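Local atomic coordinates of purine nucleoside phosphorylase (Schistosoma mansoni, PDB entry 5KO5), a protein that probably catalyses the phosphorolysis of purine nucleosides such as inosine and guanosine, releasing the free base and ribose 1-phosphate. Residues G151-Q154 against P159-P162; V104-G109 against C231-K236; G129-I134 against E267-L272; A180-F185 against I281-L286; I50-I53 against N57-K60. All blocks are in the same frame, centred on the assembly; numbering follows the deposited sequence.

Interaction 1 (G151-Q154 against P159-P162)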
# COMPACT_ATOMS: atom_id res chain seq x y z
N GLY A 151 -9.08 6.55 8.86
CA GLY A 151 -9.21 7.28 10.10
C GLY A 151 -10.68 7.41 10.45
O GLY A 151 -11.56 6.96 9.71
N PRO A 152 -10.98 8.07 11.56
CA PRO A 152 -12.39 8.31 11.90
C PRO A 152 -13.06 9.09 10.79
O PRO A 152 -12.45 9.95 10.15
CB PRO A 152 -12.30 9.16 13.18
CG PRO A 152 -10.92 9.76 13.15
CD PRO A 152 -10.05 8.72 12.50
N ASN A 153 -14.33 8.77 10.52
CA ASN A 153 -15.09 9.58 9.58
C ASN A 153 -15.53 10.89 10.21
O ASN A 153 -15.94 10.93 11.38
CB ASN A 153 -16.33 8.84 9.07
CG ASN A 153 -16.98 9.57 7.91
OD1 ASN A 153 -16.34 9.80 6.89
ND2 ASN A 153 -18.24 9.96 8.06
N GLN A 154 -15.47 11.96 9.43
CA GLN A 154 -15.99 13.26 9.84
C GLN A 154 -17.38 13.40 9.23
O GLN A 154 -17.56 13.80 8.08
CB GLN A 154 -15.03 14.37 9.41
CG GLN A 154 -13.61 14.18 9.93
CD GLN A 154 -13.54 14.05 11.45
OE1 GLN A 154 -14.39 14.57 12.17
NE2 GLN A 154 -12.52 13.35 11.93
N PRO A 159 -20.13 10.66 4.14
CA PRO A 159 -20.44 9.34 4.69
C PRO A 159 -19.17 8.53 4.93
O PRO A 159 -18.11 8.79 4.36
CB PRO A 159 -21.26 8.69 3.57
CG PRO A 159 -20.71 9.30 2.32
CD PRO A 159 -20.37 10.73 2.68
N ARG A 160 -19.33 7.50 5.76
CA ARG A 160 -18.21 6.60 6.07
C ARG A 160 -17.67 5.93 4.81
O ARG A 160 -16.45 5.77 4.65
CB ARG A 160 -18.68 5.57 7.10
CG ARG A 160 -17.70 4.40 7.34
CD ARG A 160 -16.49 4.78 8.22
NE ARG A 160 -15.49 5.58 7.53
CZ ARG A 160 -14.32 5.91 8.05
NH1 ARG A 160 -13.46 6.66 7.37
NH2 ARG A 160 -14.01 5.53 9.29
N PHE A 161 -18.55 5.51 3.90
CA PHE A 161 -18.16 4.73 2.72
C PHE A 161 -18.61 5.46 1.46
O PHE A 161 -19.67 5.15 0.92
CB PHE A 161 -18.81 3.34 2.75
CG PHE A 161 -18.55 2.56 4.01
CD1 PHE A 161 -17.30 2.01 4.26
CD2 PHE A 161 -19.56 2.36 4.93
CE1 PHE A 161 -17.05 1.28 5.40
CE2 PHE A 161 -19.32 1.62 6.10
CZ PHE A 161 -18.08 1.09 6.33
N PRO A 162 -17.83 6.39 0.93
CA PRO A 162 -18.26 7.07 -0.30
C PRO A 162 -18.14 6.16 -1.50
O PRO A 162 -17.21 5.36 -1.61
CB PRO A 162 -17.29 8.25 -0.43
CG PRO A 162 -16.50 8.29 0.82
CD PRO A 162 -16.61 6.98 1.51
O HOH W 1 -14.83 8.04 5.20
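N153 lays its CB over one face of the R160 guanidinium, with CB 3.7 Å from R160 CZ and close to the perpendicular through the middle of the group. The edge of the same guanidinium is turned to G151: NH2 is 2.9 Å from G151 O and NH1 3.0 Å from it, so two nitrogens grip one carbonyl oxygen end-on. Neither N-H is straight (149° and 141°), the price of sharing a single acceptor that sits close to the guanidinium plane. The R160 chain leaves with CG anti to the backbone N and then bends at chi2 and chi3, which curls its tip back over N153. A water lies within hydrogen-bonding distance of N153 OD1 (2.9 Å) and R160 O (2.8 Å) and accepts from R160 NH1 (2.9 Å), linking the asparagine to the arginine's head and backbone. The contact folds the loop between helices 140-143 and 170-182 back on itself at a subunit interface of the trimer, the assembly of this class of purine nucleoside phosphorylases. R160 NH2 also makes a salt bridge with E91 of the second subunit, so the arginine joins its own loop to the neighbour. F161, with R160 CG over its ring, reaches Y90, H259 and M221 of that subunit; M221 lines the cytosine pocket. The N153 amide is held on both atoms. ND2 bonds to D155 OD1 and G158 O, and OD1 accepts from H232 NE2. P159 O lies 3.2 Å from N153 OD1, two acceptors facing each other without a bond.

Interaction 2 (V104-G109 against C231-K236). With EDO (1,2-ethanediol), chain E.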
# COMPACT_ATOMS: atom_id res chain seq x y z
N VAL A 104 -12.00 23.04 4.06
CA VAL A 104 -12.13 24.49 4.18
C VAL A 104 -12.77 25.06 2.92
O VAL A 104 -13.67 25.90 2.99
CB VAL A 104 -10.77 25.12 4.49
CG1 VAL A 104 -10.83 26.63 4.36
CG2 VAL A 104 -10.33 24.71 5.90
N MET A 105 -12.32 24.61 1.74
CA MET A 105 -12.99 25.03 0.51
C MET A 105 -14.49 24.77 0.58
O MET A 105 -15.29 25.63 0.20
CB MET A 105 -12.42 24.30 -0.70
CG MET A 105 -11.04 24.76 -1.11
SD MET A 105 -10.60 23.93 -2.64
CE MET A 105 -8.96 24.60 -2.93
N LYS A 106 -14.89 23.59 1.08
CA LYS A 106 -16.31 23.28 1.17
C LYS A 106 -17.03 24.29 2.05
O LYS A 106 -18.09 24.81 1.67
CB LYS A 106 -16.51 21.86 1.70
CG LYS A 106 -17.98 21.46 1.91
CD LYS A 106 -18.70 21.20 0.58
CE LYS A 106 -20.21 21.06 0.73
NZ LYS A 106 -20.62 19.91 1.57
N LEU A 107 -16.47 24.58 3.22
CA LEU A 107 -17.10 25.54 4.13
C LEU A 107 -17.11 26.95 3.56
O LEU A 107 -17.98 27.75 3.92
CB LEU A 107 -16.42 25.53 5.50
CG LEU A 107 -16.53 24.19 6.23
CD1 LEU A 107 -15.97 24.31 7.63
CD2 LEU A 107 -17.97 23.69 6.28
N LEU A 108 -16.16 27.28 2.69
CA LEU A 108 -16.16 28.59 2.04
C LEU A 108 -17.22 28.70 0.95
O LEU A 108 -17.51 29.82 0.51
CB LEU A 108 -14.79 28.90 1.44
CG LEU A 108 -13.64 29.14 2.42
CD1 LEU A 108 -12.31 29.23 1.68
CD2 LEU A 108 -13.89 30.39 3.26
N GLY A 109 -17.79 27.58 0.51
CA GLY A 109 -18.82 27.58 -0.50
C GLY A 109 -18.45 26.94 -1.82
O GLY A 109 -19.24 27.01 -2.76
N CYS A 231 -15.08 14.46 -3.32
CA CYS A 231 -16.23 13.60 -3.55
C CYS A 231 -16.95 13.30 -2.24
O CYS A 231 -18.18 13.31 -2.16
CB CYS A 231 -15.76 12.31 -4.22
SG CYS A 231 -17.08 11.12 -4.59
N HIS A 232 -16.17 13.05 -1.18
CA HIS A 232 -16.75 12.75 0.12
C HIS A 232 -17.66 13.87 0.61
O HIS A 232 -18.72 13.61 1.19
CB HIS A 232 -15.59 12.47 1.09
CG HIS A 232 -16.01 12.21 2.50
ND1 HIS A 232 -15.96 13.18 3.48
CD2 HIS A 232 -16.42 11.07 3.11
CE1 HIS A 232 -16.35 12.66 4.63
NE2 HIS A 232 -16.65 11.38 4.43
N CYS A 233 -17.29 15.13 0.36
CA CYS A 233 -18.08 16.26 0.84
C CYS A 233 -18.94 16.91 -0.24
O CYS A 233 -19.44 18.02 -0.04
CB CYS A 233 -17.20 17.28 1.58
SG CYS A 233 -16.08 18.26 0.55
N GLY A 234 -19.15 16.23 -1.37
CA GLY A 234 -20.11 16.69 -2.36
C GLY A 234 -19.63 17.74 -3.34
O GLY A 234 -20.46 18.38 -3.99
N ILE A 235 -18.32 17.94 -3.48
CA ILE A 235 -17.75 18.87 -4.44
C ILE A 235 -17.50 18.11 -5.74
O ILE A 235 -16.88 17.04 -5.74
CB ILE A 235 -16.45 19.48 -3.89
CG1 ILE A 235 -16.75 20.39 -2.69
CG2 ILE A 235 -15.70 20.25 -4.98
CD1 ILE A 235 -15.51 20.93 -2.03
N LYS A 236 -18.00 18.66 -6.85
CA LYS A 236 -17.77 18.06 -8.16
C LYS A 236 -16.35 18.37 -8.61
O LYS A 236 -15.79 19.40 -8.27
CB LYS A 236 -18.78 18.63 -9.17
CG LYS A 236 -20.22 18.29 -8.86
CD LYS A 236 -21.14 18.84 -9.95
CE LYS A 236 -22.60 18.56 -9.64
NZ LYS A 236 -23.04 19.28 -8.42
C1 EDO E . -19.92 20.41 5.34
O1 EDO E . -20.05 19.42 4.31
C2 EDO E . -21.13 21.34 5.35
O2 EDO E . -21.04 22.29 4.27
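K106 reaches out from the end of one helix to a carbonyl just past the end of another: its NZ gives C233 O a hydrogen bond of 2.7 Å, and both helices finish in a Schellman motif, at G109 and at G234. The lysine chain starts with CG anti to the backbone N (chi1 176°), then bends at chi2 and again at chi4, which turns the amino group onto the carbonyl. NZ arrives tilted 16° from the carbonyl plane. A 1,2-ethanediol, probably from the crystallisation liquor, takes a second bond, from NZ to its O1 (2.8 Å). Below the charge the methylenes do the packing. K106 CB lies 3.8 Å from C233 SG, and K106 CD lies 3.9 Å from I235 CG1, the two side chains running antiparallel past one another. A positive group beside the carbonyl end of helix 224-232 would be expected to interact favourably with the helix dipole. I235 also packs on L113, and K236 pairs by backbone bonds with R111 and L113. Each helix thus passes through its glycine turn into one of two neighbouring parallel strands, 112-121 and 236-246, the alternating alpha/beta arrangement of the phosphorylase superfamily.

Interaction 3 (G129-I134 against E267-L272)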
# COMPACT_ATOMS: atom_id res chain seq x y z
N GLY A 129 2.81 16.27 -24.18
CA GLY A 129 2.05 17.45 -24.50
C GLY A 129 0.56 17.24 -24.68
O GLY A 129 -0.17 18.22 -24.85
N ASP A 130 0.08 16.00 -24.64
CA ASP A 130 -1.35 15.74 -24.72
C ASP A 130 -2.00 16.02 -23.37
O ASP A 130 -1.35 16.05 -22.32
CB ASP A 130 -1.63 14.28 -25.10
CG ASP A 130 -1.34 13.98 -26.57
OD1 ASP A 130 -1.12 14.92 -27.37
OD2 ASP A 130 -1.35 12.78 -26.94
N PHE A 131 -3.32 16.22 -23.39
CA PHE A 131 -4.12 16.37 -22.19
C PHE A 131 -5.04 15.16 -22.05
O PHE A 131 -5.59 14.68 -23.05
CB PHE A 131 -5.00 17.62 -22.26
CG PHE A 131 -4.24 18.89 -22.44
CD1 PHE A 131 -3.45 19.40 -21.41
CD2 PHE A 131 -4.32 19.60 -23.63
CE1 PHE A 131 -2.75 20.60 -21.58
CE2 PHE A 131 -3.62 20.79 -23.80
CZ PHE A 131 -2.84 21.28 -22.77
N VAL A 132 -5.21 14.69 -20.82
CA VAL A 132 -6.14 13.60 -20.54
C VAL A 132 -7.19 14.08 -19.53
O VAL A 132 -6.85 14.45 -18.40
CB VAL A 132 -5.42 12.34 -20.04
CG1 VAL A 132 -6.43 11.26 -19.69
CG2 VAL A 132 -4.44 11.85 -21.10
N LEU A 133 -8.45 14.09 -19.96
CA LEU A 133 -9.56 14.28 -19.03
C LEU A 133 -9.71 13.01 -18.22
O LEU A 133 -9.95 11.93 -18.77
CB LEU A 133 -10.85 14.57 -19.80
CG LEU A 133 -10.77 15.70 -20.83
CD1 LEU A 133 -12.09 15.84 -21.57
CD2 LEU A 133 -10.38 17.02 -20.16
N ILE A 134 -9.54 13.11 -16.91
CA ILE A 134 -9.56 11.91 -16.08
C ILE A 134 -11.01 11.49 -15.84
O ILE A 134 -11.84 12.30 -15.40
CB ILE A 134 -8.81 12.15 -14.77
CG1 ILE A 134 -7.34 12.42 -15.08
CG2 ILE A 134 -8.95 10.91 -13.84
CD1 ILE A 134 -6.55 12.93 -13.91
N GLU A 267 5.90 23.98 -19.26
CA GLU A 267 6.10 25.32 -19.80
C GLU A 267 5.57 25.43 -21.23
O GLU A 267 5.03 26.47 -21.62
CB GLU A 267 7.59 25.69 -19.73
CG GLU A 267 7.91 27.12 -20.09
CD GLU A 267 6.96 28.13 -19.46
OE1 GLU A 267 6.64 27.99 -18.26
OE2 GLU A 267 6.53 29.05 -20.18
N LYS A 268 5.70 24.36 -22.01
CA LYS A 268 5.24 24.37 -23.40
C LYS A 268 3.72 24.48 -23.50
O LYS A 268 3.21 25.07 -24.47
CB LYS A 268 5.72 23.11 -24.10
CG LYS A 268 5.23 22.96 -25.53
CD LYS A 268 5.70 21.64 -26.11
CE LYS A 268 5.02 21.35 -27.44
NZ LYS A 268 5.55 20.07 -28.02
N ARG A 269 2.98 23.92 -22.54
CA ARG A 269 1.53 23.89 -22.60
C ARG A 269 0.87 24.82 -21.59
O ARG A 269 -0.36 24.90 -21.56
CB ARG A 269 1.01 22.46 -22.36
CG ARG A 269 1.30 21.50 -23.49
CD ARG A 269 0.47 21.82 -24.72
NE ARG A 269 0.57 20.75 -25.71
CZ ARG A 269 0.94 20.93 -26.97
NH1 ARG A 269 1.20 22.15 -27.43
NH2 ARG A 269 1.02 19.89 -27.78
N ALA A 270 1.65 25.53 -20.76
CA ALA A 270 1.09 26.29 -19.65
C ALA A 270 0.10 27.35 -20.12
O ALA A 270 -0.97 27.52 -19.51
CB ALA A 270 2.22 26.96 -18.86
N ASP A 271 0.43 28.07 -21.19
CA ASP A 271 -0.43 29.17 -21.61
C ASP A 271 -1.74 28.66 -22.21
O ASP A 271 -2.81 29.24 -21.98
CB ASP A 271 0.32 30.09 -22.57
CG ASP A 271 1.45 30.81 -21.88
OD1 ASP A 271 1.17 31.79 -21.16
OD2 ASP A 271 2.61 30.40 -22.06
N LEU A 272 -1.67 27.58 -22.98
CA LEU A 272 -2.88 26.97 -23.52
C LEU A 272 -3.77 26.45 -22.40
O LEU A 272 -4.99 26.64 -22.43
CB LEU A 272 -2.52 25.85 -24.49
CG LEU A 272 -3.70 25.12 -25.14
CD1 LEU A 272 -4.56 26.08 -25.96
CD2 LEU A 272 -3.22 23.96 -26.00
O HOH W 2 1.03 16.70 -27.76
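G129 and R269 face each other with CA to CA 6.7 Å, the closest approach of the two backbones. G129 has a positive phi of 92° in the turn just ahead of strand 131-139, whereas R269 sits in helix 259-283 just before a kink, where the N atoms of D271 and L272 lack their bonds to the preceding turn. R269 bends at chi2 and sends NE to G129 O, a bond of 2.8 Å that is almost perfectly straight (176°) and lies in the guanidinium plane. Beyond it, a water bridges the edge of the group to the acid next door, accepting from R269 NH2 (3.2 Å) and donating to D130 OD1 (2.8 Å). K268 CE lies over one guanidinium face, offset toward its rim. Underneath, F131 brings the far end of its ring to the helix. Its CZ is 3.9 Å from R269 CD, with ring and guanidinium planes 44° apart. L272 CD2 meets the ring at its edge, in plane, 3.9 Å from F131 CE2. L242 and W276 pack against the same phenylalanine, so its ring is wedged between strand 236-246 and helix 259-283. D130 is itself positioned by a bond from K127 N to its OD2. The chemistry divides the arginine in two: its methylenes join the apolar layer on F131, while its charged head satisfies a buried backbone carbonyl and is linked to the opposite charge of D130 through water, without a direct salt bridge.

Interaction 4 (A180-F185 against I281-L286); sequences AQENDF and ITRLPL
A180 and Q181 lead the last turn of helix 170-182 up to E182, whose carboxylate meets the guanidinium of R283 head on. A180 O takes the backbone N of F185, and Q181 O takes that of D184, the two bonds of a Schellman motif that ends the helix. E182 carries the contact. Its CG stands anti to the carbonyl carbon (chi1 -68°) and the chain beyond is extended, which pushes both oxygens clear of the helix toward an arginine coming from the opposite direction. The salt bridge is bidentate. R283 NH1 is 2.8 Å from E182 OE1, with a nearly straight N-H (176°) and the syn lone pair in use. R283 NH2 is 3.0 Å from E182 OE2, more bent and somewhat out of both planes. Two bonds between nearly coplanar groups limit their rotation against each other. N183 is the first residue to leave the helix, D184 takes the positive phi, and F185 turns its ring back beneath A180, with A180 CA over one face. R283 is shared: its NH1 also pairs with E279 OE2, one turn earlier in helix 259-283, and its chain lies on L175 and I179. The bridge therefore joins the carboxyl ends of helices 170-182 and 259-283 at the surface, while L284 packs inward between helix 170-182 and strands 29-32 and 78-84, and F185 meets W276 edge-to-face.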
# COMPACT_ATOMS: atom_id res chain seq x y z
N ALA A 180 -12.27 22.77 -25.98
CA ALA A 180 -11.12 22.41 -26.80
C ALA A 180 -11.50 22.35 -28.27
O ALA A 180 -10.73 22.78 -29.13
CB ALA A 180 -10.56 21.06 -26.34
N GLN A 181 -12.69 21.82 -28.58
CA GLN A 181 -13.15 21.78 -29.97
C GLN A 181 -13.35 23.18 -30.52
O GLN A 181 -13.00 23.45 -31.68
CB GLN A 181 -14.44 20.97 -30.06
CG GLN A 181 -14.30 19.52 -29.63
CD GLN A 181 -15.63 18.83 -29.42
OE1 GLN A 181 -16.66 19.50 -29.26
NE2 GLN A 181 -15.63 17.51 -29.42
N GLU A 182 -13.92 24.08 -29.72
CA GLU A 182 -14.17 25.44 -30.18
C GLU A 182 -12.88 26.16 -30.53
O GLU A 182 -12.87 27.04 -31.40
CB GLU A 182 -14.95 26.21 -29.11
CG GLU A 182 -16.37 25.70 -28.90
CD GLU A 182 -17.01 26.26 -27.64
OE1 GLU A 182 -16.29 26.90 -26.84
OE2 GLU A 182 -18.22 26.06 -27.45
N ASN A 183 -11.78 25.80 -29.86
CA ASN A 183 -10.48 26.42 -30.08
C ASN A 183 -9.53 25.54 -30.89
O ASN A 183 -8.33 25.83 -30.94
CB ASN A 183 -9.86 26.80 -28.73
CG ASN A 183 -10.63 27.90 -28.03
OD1 ASN A 183 -10.43 29.08 -28.29
ND2 ASN A 183 -11.53 27.51 -27.13
N ASP A 184 -10.04 24.48 -31.51
CA ASP A 184 -9.27 23.66 -32.46
C ASP A 184 -8.04 23.03 -31.82
O ASP A 184 -7.01 22.86 -32.48
CB ASP A 184 -8.92 24.44 -33.73
CG ASP A 184 -8.39 23.54 -34.85
OD1 ASP A 184 -8.90 22.41 -35.00
OD2 ASP A 184 -7.45 23.96 -35.55
N PHE A 185 -8.10 22.66 -30.54
CA PHE A 185 -7.04 21.84 -29.97
C PHE A 185 -7.56 20.50 -29.43
O PHE A 185 -6.88 19.85 -28.64
CB PHE A 185 -6.16 22.58 -28.96
CG PHE A 185 -6.84 22.96 -27.67
CD1 PHE A 185 -7.50 24.16 -27.54
CD2 PHE A 185 -6.74 22.14 -26.55
CE1 PHE A 185 -8.10 24.52 -26.35
CE2 PHE A 185 -7.34 22.49 -25.35
CZ PHE A 185 -8.02 23.69 -25.26
N ILE A 281 -13.94 28.04 -16.51
CA ILE A 281 -14.49 28.79 -15.37
C ILE A 281 -15.62 29.71 -15.82
O ILE A 281 -16.70 29.73 -15.21
CB ILE A 281 -13.36 29.55 -14.64
CG1 ILE A 281 -12.43 28.55 -13.95
CG2 ILE A 281 -13.94 30.54 -13.64
CD1 ILE A 281 -11.14 29.17 -13.42
N THR A 282 -15.41 30.48 -16.89
CA THR A 282 -16.46 31.39 -17.36
C THR A 282 -17.70 30.64 -17.81
O THR A 282 -18.81 31.18 -17.75
CB THR A 282 -15.96 32.27 -18.51
OG1 THR A 282 -15.97 31.51 -19.73
CG2 THR A 282 -14.57 32.78 -18.25
N ARG A 283 -17.55 29.40 -18.28
CA ARG A 283 -18.65 28.64 -18.85
C ARG A 283 -19.35 27.73 -17.85
O ARG A 283 -20.41 27.17 -18.17
CB ARG A 283 -18.16 27.83 -20.05
CG ARG A 283 -17.64 28.69 -21.20
CD ARG A 283 -18.74 29.03 -22.20
NE ARG A 283 -19.18 27.84 -22.93
CZ ARG A 283 -18.60 27.39 -24.03
NH1 ARG A 283 -17.54 28.02 -24.54
NH2 ARG A 283 -19.06 26.30 -24.63
N LEU A 284 -18.80 27.57 -16.65
CA LEU A 284 -19.43 26.74 -15.64
C LEU A 284 -20.85 27.21 -15.35
O LEU A 284 -21.13 28.41 -15.39
CB LEU A 284 -18.61 26.78 -14.35
CG LEU A 284 -17.34 25.96 -14.47
CD1 LEU A 284 -16.49 26.03 -13.21
CD2 LEU A 284 -17.70 24.54 -14.81
N PRO A 285 -21.77 26.29 -15.06
CA PRO A 285 -23.13 26.70 -14.70
C PRO A 285 -23.14 27.51 -13.41
O PRO A 285 -22.30 27.34 -12.53
CB PRO A 285 -23.86 25.37 -14.52
CG PRO A 285 -22.79 24.37 -14.27
CD PRO A 285 -21.61 24.83 -15.07
N LEU A 286 -24.12 28.41 -13.31
CA LEU A 286 -24.27 29.23 -12.11
C LEU A 286 -24.79 28.42 -10.93
O LEU A 286 -24.67 28.88 -9.78
CB LEU A 286 -25.19 30.42 -12.38
CG LEU A 286 -24.75 31.41 -13.46
CD1 LEU A 286 -25.84 32.44 -13.70
CD2 LEU A 286 -23.44 32.08 -13.08

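Interaction 5 (I50-I53 against N57-K60)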
# COMPACT_ATOMS: atom_id res chain seq x y z
N ILE A 50 -3.24 34.71 0.91
CA ILE A 50 -3.21 34.36 2.33
C ILE A 50 -2.21 33.24 2.56
O ILE A 50 -2.48 32.08 2.19
CB ILE A 50 -4.61 33.93 2.81
CG1 ILE A 50 -5.66 34.98 2.43
CG2 ILE A 50 -4.60 33.69 4.31
CD1 ILE A 50 -7.07 34.60 2.86
N PRO A 51 -1.05 33.51 3.16
CA PRO A 51 -0.08 32.44 3.42
C PRO A 51 -0.69 31.35 4.29
O PRO A 51 -1.39 31.63 5.27
CB PRO A 51 1.07 33.16 4.14
CG PRO A 51 0.95 34.59 3.70
CD PRO A 51 -0.52 34.84 3.55
N TYR A 52 -0.43 30.08 3.93
CA TYR A 52 -0.92 28.96 4.73
C TYR A 52 -0.53 29.15 6.19
O TYR A 52 -1.31 28.85 7.10
CB TYR A 52 -0.32 27.64 4.25
CG TYR A 52 -0.70 27.15 2.86
CD1 TYR A 52 -1.82 27.64 2.20
CD2 TYR A 52 0.08 26.19 2.22
CE1 TYR A 52 -2.15 27.17 0.93
CE2 TYR A 52 -0.24 25.73 0.96
CZ TYR A 52 -1.35 26.23 0.31
OH TYR A 52 -1.65 25.77 -0.95
N ILE A 53 0.69 29.64 6.42
CA ILE A 53 1.23 29.77 7.77
C ILE A 53 0.39 30.72 8.63
O ILE A 53 0.43 30.62 9.86
CB ILE A 53 2.72 30.18 7.67
CG1 ILE A 53 3.44 29.93 9.00
CG2 ILE A 53 2.86 31.62 7.21
CD1 ILE A 53 4.96 30.10 8.92
N ASN A 57 -4.98 26.25 11.77
CA ASN A 57 -5.12 24.82 11.52
C ASN A 57 -4.64 24.38 10.14
O ASN A 57 -4.78 23.20 9.83
CB ASN A 57 -6.54 24.27 11.75
CG ASN A 57 -7.04 24.56 13.14
OD1 ASN A 57 -6.29 24.42 14.11
ND2 ASN A 57 -8.28 25.00 13.24
N PHE A 58 -4.09 25.27 9.31
CA PHE A 58 -3.56 24.80 8.05
C PHE A 58 -2.27 24.01 8.29
O PHE A 58 -1.56 24.27 9.26
CB PHE A 58 -3.29 25.97 7.09
CG PHE A 58 -4.27 26.03 5.95
CD1 PHE A 58 -5.63 26.12 6.20
CD2 PHE A 58 -3.84 25.97 4.63
CE1 PHE A 58 -6.55 26.17 5.16
CE2 PHE A 58 -4.75 26.02 3.58
CZ PHE A 58 -6.11 26.12 3.85
N PRO A 59 -1.99 23.03 7.44
CA PRO A 59 -0.79 22.19 7.64
C PRO A 59 0.51 22.97 7.53
O PRO A 59 0.65 23.88 6.71
CB PRO A 59 -0.90 21.14 6.53
CG PRO A 59 -1.92 21.67 5.57
CD PRO A 59 -2.84 22.55 6.34
N LYS A 60 1.47 22.60 8.37
CA LYS A 60 2.81 23.17 8.31
C LYS A 60 3.53 22.62 7.09
O LYS A 60 3.60 21.40 6.89
CB LYS A 60 3.57 22.79 9.58
CG LYS A 60 4.99 23.32 9.66
CD LYS A 60 5.58 23.08 11.04
CE LYS A 60 6.99 23.64 11.16
NZ LYS A 60 7.01 25.12 10.96
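Y52 turns its ring away from its own carbonyl carbon (chi1 -66°) and F58 takes an off-staggered first torsion of -108°; together these bring the two rings side by side across the bend. F58 CD2 and CE2 come obliquely to the CD1 and CE1 atoms of Y52: F58 CD2 is 3.6 Å from Y52 CD1, and F58 CE2 is 3.9 Å from Y52 CE1. With centroids 5.4 Å apart and planes inclined at 40°, the pair is oblique, held by apolar contact. Closer to the chain, F58 CB touches Y52 O at 3.5 Å, so F58 also packs on the carbonyl of Y52. The far end of the tyrosine is held separately, by a bond from its OH to G85 O, which fixes the ring that F58 leans on. The contact closes the short turn where strand 47-51 passes through a 3-10 segment into the loop before strand 69-75. I50 and Y52 still pair by backbone bonds with L70 and G68 on the sheet side, while F58 rests on L100 and P101 and P59 on E97, placing the loop between the edge of the sheet and helix 95-108.

How the interactions relate
From the N terminus, interaction 5 closes first, a short local loop between strands 47-51 and 69-75. Interaction 2 opens next on helix 95-108 and interaction 3 at strand 131-139. Interaction 1 then closes its own small loop, nested inside both. Interaction 4 opens at the end of helix 170-182, before 2 closes after helix 224-232, 3 on helix 259-283 and 4 at that helix's end; interactions 2, 3 and 4 therefore cross one another. Neighbours touch: V104 packs on F58 (2 and 5), N153 probably bonds to H232 (1 and 2), and L272 meets F185 (3 and 4). Interactions 1 and 3 lie on opposite sides of the chain's centre.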